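Local structure of cytochrome P450 268A2 Cyp268A2 (Mycobacterium marinum, 6BLD) at residues V302-T314 with V402-S414. The protein is a bacterial cytochrome P450, a haem-binding protein of the P450 fold that holds (3E,5E)-6,10-dimethylundeca-3,5,9-trien-2-one beside its haem. Sequence-based numbering, arbitrary orientation.
Sequences VRWATPVMTFRRT and VYVPGNFVHAIRS. With HEM (protoporphyrin IX containing Fe), chain B; DXJ ((3E,5E)-6,10-dimethylundeca-3,5,9-trien-2-one), chain C.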
# COMPACT_ATOMS: atom_id res chain seq x y z
N VAL A 302 -4.76 -7.15 -7.95
CA VAL A 302 -3.78 -6.72 -6.95
C VAL A 302 -2.37 -6.90 -7.49
O VAL A 302 -1.51 -6.03 -7.34
CB VAL A 302 -3.99 -7.49 -5.64
CG1 VAL A 302 -2.80 -7.30 -4.72
CG2 VAL A 302 -5.26 -7.06 -4.96
N ARG A 303 -2.11 -8.05 -8.12
CA ARG A 303 -0.82 -8.26 -8.78
C ARG A 303 -0.56 -7.20 -9.84
O ARG A 303 0.56 -6.68 -9.95
CB ARG A 303 -0.78 -9.66 -9.41
CG ARG A 303 0.50 -9.95 -10.18
CD ARG A 303 0.36 -11.14 -11.14
NE ARG A 303 -0.09 -10.73 -12.47
CZ ARG A 303 0.62 -10.02 -13.34
NH1 ARG A 303 1.86 -9.63 -13.04
NH2 ARG A 303 0.10 -9.70 -14.52
N TRP A 304 -1.58 -6.90 -10.64
CA TRP A 304 -1.44 -5.91 -11.70
C TRP A 304 -1.17 -4.52 -11.14
O TRP A 304 -0.35 -3.77 -11.68
CB TRP A 304 -2.69 -5.90 -12.58
CG TRP A 304 -2.53 -5.11 -13.85
CD1 TRP A 304 -2.93 -3.82 -14.06
CD2 TRP A 304 -1.95 -5.56 -15.07
NE1 TRP A 304 -2.62 -3.44 -15.35
CE2 TRP A 304 -2.02 -4.49 -15.99
CE3 TRP A 304 -1.37 -6.77 -15.49
CZ2 TRP A 304 -1.53 -4.59 -17.29
CZ3 TRP A 304 -0.89 -6.86 -16.78
CH2 TRP A 304 -0.97 -5.78 -17.67
N ALA A 305 -1.85 -4.16 -10.05
CA ALA A 305 -1.67 -2.82 -9.48
C ALA A 305 -0.36 -2.72 -8.73
O ALA A 305 0.44 -1.80 -8.97
CB ALA A 305 -2.85 -2.48 -8.57
N THR A 306 -0.09 -3.67 -7.83
CA THR A 306 1.01 -3.60 -6.87
C THR A 306 1.10 -2.18 -6.31
O THR A 306 2.09 -1.48 -6.57
CB THR A 306 2.32 -4.04 -7.52
OG1 THR A 306 2.12 -5.26 -8.24
CG2 THR A 306 3.40 -4.27 -6.47
N PRO A 307 0.09 -1.72 -5.57
CA PRO A 307 0.10 -0.32 -5.12
C PRO A 307 1.26 0.01 -4.20
O PRO A 307 1.72 1.16 -4.20
CB PRO A 307 -1.25 -0.17 -4.41
CG PRO A 307 -1.60 -1.54 -3.98
CD PRO A 307 -1.07 -2.46 -5.04
N VAL A 308 1.74 -0.95 -3.42
CA VAL A 308 2.95 -0.77 -2.63
C VAL A 308 4.11 -1.31 -3.45
O VAL A 308 4.22 -2.52 -3.68
CB VAL A 308 2.84 -1.49 -1.28
CG1 VAL A 308 4.07 -1.19 -0.43
CG2 VAL A 308 1.58 -1.07 -0.55
N MET A 309 4.97 -0.40 -3.92
CA MET A 309 6.09 -0.79 -4.76
C MET A 309 7.32 -1.20 -3.95
O MET A 309 8.05 -2.11 -4.36
CB MET A 309 6.47 0.35 -5.71
CG MET A 309 5.39 0.70 -6.71
SD MET A 309 5.96 1.94 -7.89
CE MET A 309 6.37 3.30 -6.80
N THR A 310 7.57 -0.54 -2.82
CA THR A 310 8.80 -0.78 -2.07
C THR A 310 8.51 -0.86 -0.58
O THR A 310 7.66 -0.14 -0.05
CB THR A 310 9.84 0.32 -2.31
OG1 THR A 310 9.30 1.59 -1.95
CG2 THR A 310 10.28 0.35 -3.77
N PHE A 311 9.24 -1.75 0.08
CA PHE A 311 9.39 -1.77 1.53
C PHE A 311 10.79 -2.31 1.81
O PHE A 311 11.30 -3.14 1.06
CB PHE A 311 8.33 -2.64 2.22
CG PHE A 311 7.14 -1.86 2.71
CD1 PHE A 311 7.30 -0.62 3.31
CD2 PHE A 311 5.86 -2.38 2.58
CE1 PHE A 311 6.20 0.09 3.77
CE2 PHE A 311 4.76 -1.67 3.03
CZ PHE A 311 4.93 -0.44 3.63
N ARG A 312 11.41 -1.81 2.87
CA ARG A 312 12.79 -2.15 3.14
C ARG A 312 12.92 -2.81 4.51
O ARG A 312 12.01 -2.78 5.34
CB ARG A 312 13.69 -0.91 3.06
CG ARG A 312 13.72 -0.09 4.32
CD ARG A 312 15.06 0.60 4.52
NE ARG A 312 14.90 1.81 5.31
CZ ARG A 312 15.26 1.93 6.58
NH1 ARG A 312 15.81 0.90 7.22
NH2 ARG A 312 15.07 3.08 7.22
N ARG A 313 14.08 -3.42 4.73
CA ARG A 313 14.44 -4.03 6.00
C ARG A 313 15.89 -3.69 6.31
O ARG A 313 16.63 -3.18 5.45
CB ARG A 313 14.25 -5.56 5.98
CG ARG A 313 12.84 -6.02 5.61
CD ARG A 313 11.89 -5.89 6.79
NE ARG A 313 10.61 -6.55 6.55
CZ ARG A 313 9.53 -5.93 6.09
NH1 ARG A 313 9.57 -4.63 5.81
NH2 ARG A 313 8.40 -6.61 5.90
N THR A 314 16.30 -3.96 7.54
CA THR A 314 17.68 -3.80 7.98
C THR A 314 18.20 -5.15 8.46
O THR A 314 17.57 -5.80 9.29
CB THR A 314 17.80 -2.76 9.10
OG1 THR A 314 17.08 -1.57 8.73
CG2 THR A 314 19.25 -2.41 9.35
N VAL A 402 -3.32 9.69 -14.89
CA VAL A 402 -2.22 10.56 -14.50
C VAL A 402 -1.51 9.88 -13.34
O VAL A 402 -2.02 9.87 -12.21
CB VAL A 402 -2.69 11.97 -14.13
CG1 VAL A 402 -1.52 12.83 -13.69
CG2 VAL A 402 -3.42 12.61 -15.30
N TYR A 403 -0.34 9.30 -13.61
CA TYR A 403 0.38 8.55 -12.59
C TYR A 403 1.18 9.48 -11.69
O TYR A 403 1.72 10.50 -12.14
CB TYR A 403 1.30 7.52 -13.25
CG TYR A 403 0.55 6.40 -13.93
CD1 TYR A 403 0.05 5.32 -13.21
CD2 TYR A 403 0.33 6.42 -15.31
CE1 TYR A 403 -0.63 4.30 -13.83
CE2 TYR A 403 -0.36 5.40 -15.94
CZ TYR A 403 -0.84 4.34 -15.19
OH TYR A 403 -1.52 3.32 -15.81
N VAL A 404 1.26 9.12 -10.41
CA VAL A 404 1.92 9.94 -9.41
C VAL A 404 3.40 9.54 -9.37
O VAL A 404 3.69 8.35 -9.15
CB VAL A 404 1.28 9.77 -8.03
CG1 VAL A 404 2.10 10.47 -6.96
CG2 VAL A 404 -0.15 10.29 -8.04
N PRO A 405 4.33 10.46 -9.57
CA PRO A 405 5.75 10.11 -9.44
C PRO A 405 6.11 9.84 -7.99
O PRO A 405 5.61 10.49 -7.07
CB PRO A 405 6.48 11.35 -9.97
CG PRO A 405 5.50 12.47 -9.80
CD PRO A 405 4.14 11.86 -10.00
N GLY A 406 6.98 8.86 -7.79
CA GLY A 406 7.39 8.48 -6.45
C GLY A 406 7.95 7.08 -6.44
O GLY A 406 7.86 6.33 -7.41
N ASN A 407 8.54 6.73 -5.29
CA ASN A 407 9.23 5.46 -5.12
C ASN A 407 8.57 4.56 -4.09
O ASN A 407 9.16 3.54 -3.70
CB ASN A 407 10.70 5.70 -4.74
CG ASN A 407 10.84 6.59 -3.51
OD1 ASN A 407 10.23 6.35 -2.47
ND2 ASN A 407 11.68 7.62 -3.63
N PHE A 408 7.36 4.89 -3.63
CA PHE A 408 6.69 4.11 -2.60
C PHE A 408 5.38 3.51 -3.10
O PHE A 408 5.22 2.29 -3.05
CB PHE A 408 6.44 4.99 -1.36
CG PHE A 408 5.83 4.25 -0.20
CD1 PHE A 408 6.09 2.90 0.01
CD2 PHE A 408 4.99 4.90 0.69
CE1 PHE A 408 5.53 2.22 1.07
CE2 PHE A 408 4.42 4.22 1.76
CZ PHE A 408 4.70 2.88 1.95
N VAL A 409 4.45 4.33 -3.58
CA VAL A 409 3.12 3.87 -3.97
C VAL A 409 2.94 4.08 -5.47
O VAL A 409 3.25 5.15 -5.99
CB VAL A 409 2.02 4.59 -3.18
CG1 VAL A 409 0.65 4.29 -3.77
CG2 VAL A 409 2.06 4.18 -1.72
N HIS A 410 2.46 3.04 -6.16
CA HIS A 410 2.08 3.11 -7.57
C HIS A 410 0.68 3.71 -7.64
O HIS A 410 -0.32 3.01 -7.51
CB HIS A 410 2.14 1.72 -8.20
CG HIS A 410 1.95 1.72 -9.69
ND1 HIS A 410 1.35 0.67 -10.36
CD2 HIS A 410 2.28 2.62 -10.64
CE1 HIS A 410 1.32 0.94 -11.65
NE2 HIS A 410 1.88 2.11 -11.85
N ALA A 411 0.62 5.02 -7.84
CA ALA A 411 -0.62 5.76 -7.66
C ALA A 411 -1.06 6.45 -8.94
O ALA A 411 -0.24 6.82 -9.79
CB ALA A 411 -0.47 6.81 -6.55
N ILE A 412 -2.37 6.61 -9.08
CA ILE A 412 -2.98 7.37 -10.16
C ILE A 412 -3.61 8.62 -9.56
O ILE A 412 -4.53 8.52 -8.74
CB ILE A 412 -4.02 6.54 -10.93
CG1 ILE A 412 -3.35 5.42 -11.72
CG2 ILE A 412 -4.84 7.43 -11.85
CD1 ILE A 412 -4.32 4.46 -12.37
N ARG A 413 -3.10 9.79 -9.94
CA ARG A 413 -3.62 11.04 -9.40
C ARG A 413 -5.05 11.28 -9.84
O ARG A 413 -5.93 11.54 -9.02
CB ARG A 413 -2.72 12.21 -9.82
CG ARG A 413 -3.23 13.58 -9.39
CD ARG A 413 -3.39 13.66 -7.88
NE ARG A 413 -2.15 13.34 -7.18
CZ ARG A 413 -2.10 12.85 -5.94
NH1 ARG A 413 -3.22 12.63 -5.27
NH2 ARG A 413 -0.93 12.59 -5.38
N SER A 414 -5.31 11.18 -11.14
CA SER A 414 -6.65 11.36 -11.68
C SER A 414 -6.78 10.53 -12.94
O SER A 414 -5.79 10.18 -13.59
CB SER A 414 -6.96 12.84 -11.96
OG SER A 414 -6.05 13.37 -12.91
CHA HEM B . 0.82 -4.13 5.77
CHB HEM B . -3.56 -2.29 6.79
CHC HEM B . -4.90 -2.91 2.16
CHD HEM B . -0.27 -3.90 1.05
C1A HEM B . -0.25 -3.59 6.46
C2A HEM B . -0.29 -3.26 7.87
C3A HEM B . -1.49 -2.76 8.15
C4A HEM B . -2.26 -2.74 6.92
CMA HEM B . -1.97 -2.28 9.53
CAA HEM B . 0.86 -3.48 8.87
CBA HEM B . 0.84 -4.93 9.34
CGA HEM B . 2.06 -5.23 10.17
O1A HEM B . 2.04 -6.24 10.92
O2A HEM B . 3.04 -4.45 10.10
C1B HEM B . -4.32 -2.36 5.64
C2B HEM B . -5.74 -2.09 5.56
C3B HEM B . -6.13 -2.25 4.30
C4B HEM B . -4.96 -2.64 3.51
CMB HEM B . -6.66 -1.68 6.74
CAB HEM B . -7.60 -2.05 3.85
CBB HEM B . -8.03 -2.32 2.62
C1C HEM B . -3.76 -3.24 1.45
C2C HEM B . -3.68 -3.54 0.03
C3C HEM B . -2.40 -3.81 -0.26
C4C HEM B . -1.62 -3.70 0.95
CMC HEM B . -4.91 -3.52 -0.91
CAC HEM B . -1.74 -4.20 -1.61
CBC HEM B . -2.43 -4.55 -2.70
C1D HEM B . 0.44 -4.07 2.22
C2D HEM B . 1.83 -4.43 2.34
C3D HEM B . 2.14 -4.49 3.64
C4D HEM B . 0.94 -4.18 4.40
CMD HEM B . 2.79 -4.69 1.15
CAD HEM B . 3.52 -4.85 4.24
CBD HEM B . 3.71 -6.36 4.19
CGD HEM B . 5.07 -6.75 4.72
O1D HEM B . 5.39 -7.97 4.69
O2D HEM B . 5.83 -5.85 5.16
NA HEM B . -1.47 -3.25 5.91
NB HEM B . -3.88 -2.69 4.38
NC HEM B . -2.48 -3.35 1.98
ND HEM B . -0.07 -3.93 3.49
FE HEM B . -2.03 -3.54 3.96
C10 DXJ C . 3.68 7.15 6.00
C13 DXJ C . 5.43 10.45 5.17
C01 DXJ C . 1.18 -0.70 3.63
C02 DXJ C . 1.27 0.82 3.73
C03 DXJ C . 1.60 1.38 4.89
C04 DXJ C . 0.99 1.69 2.51
C05 DXJ C . 1.70 2.90 5.02
C06 DXJ C . 2.98 3.33 5.73
C07 DXJ C . 2.95 4.79 6.17
C08 DXJ C . 3.70 5.68 5.56
C09 DXJ C . 2.06 5.21 7.34
C11 DXJ C . 4.61 7.97 5.55
C12 DXJ C . 4.62 9.44 5.97
O14 DXJ C . 3.99 9.79 6.92
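F408 turns the edge of its ring toward the face of F311 in an offset edge-to-face pair, centroids 5.3 Å apart, and both rings line the ligand pocket of this cytochrome P450. Here the K-helix (290-305) leads through loop 306-309 into strand 310-315, and residues 406-410, in the turn of the C-terminal hairpin, lie against that junction. With CG anti to the backbone N (chi1 -176°), F408 swings its ring beside V308; its CE1 comes within 3.4 Å of the carbonyl O of T310, near the ring plane, while CZ reaches DXJ C04. F311 carries CZ to DXJ C01 and packs CE2 on HEM CAD. Next to the rings the backbones join in a single bridge, V308 with V409, where M309 N donates to F408 O and H410 N to P307 O at 2.8 Å each. The hydroxyl of T310 donates to N407 O at 2.6 Å, in the carbonyl plane, while N407 ND2 hydrogen-bonds to E89 OE1. On the far side from the haem, M309 bends at chi3 (-59°) and lays CE 3.4 Å from G406 O, its side chain crossing that of H410 nearly at right angles. The imidazole of H410 is held in its rotation at the end of the K-helix, where ND1 donates to A305 O at 3.0 Å, almost straight (175°), with that oxygen in the ring plane.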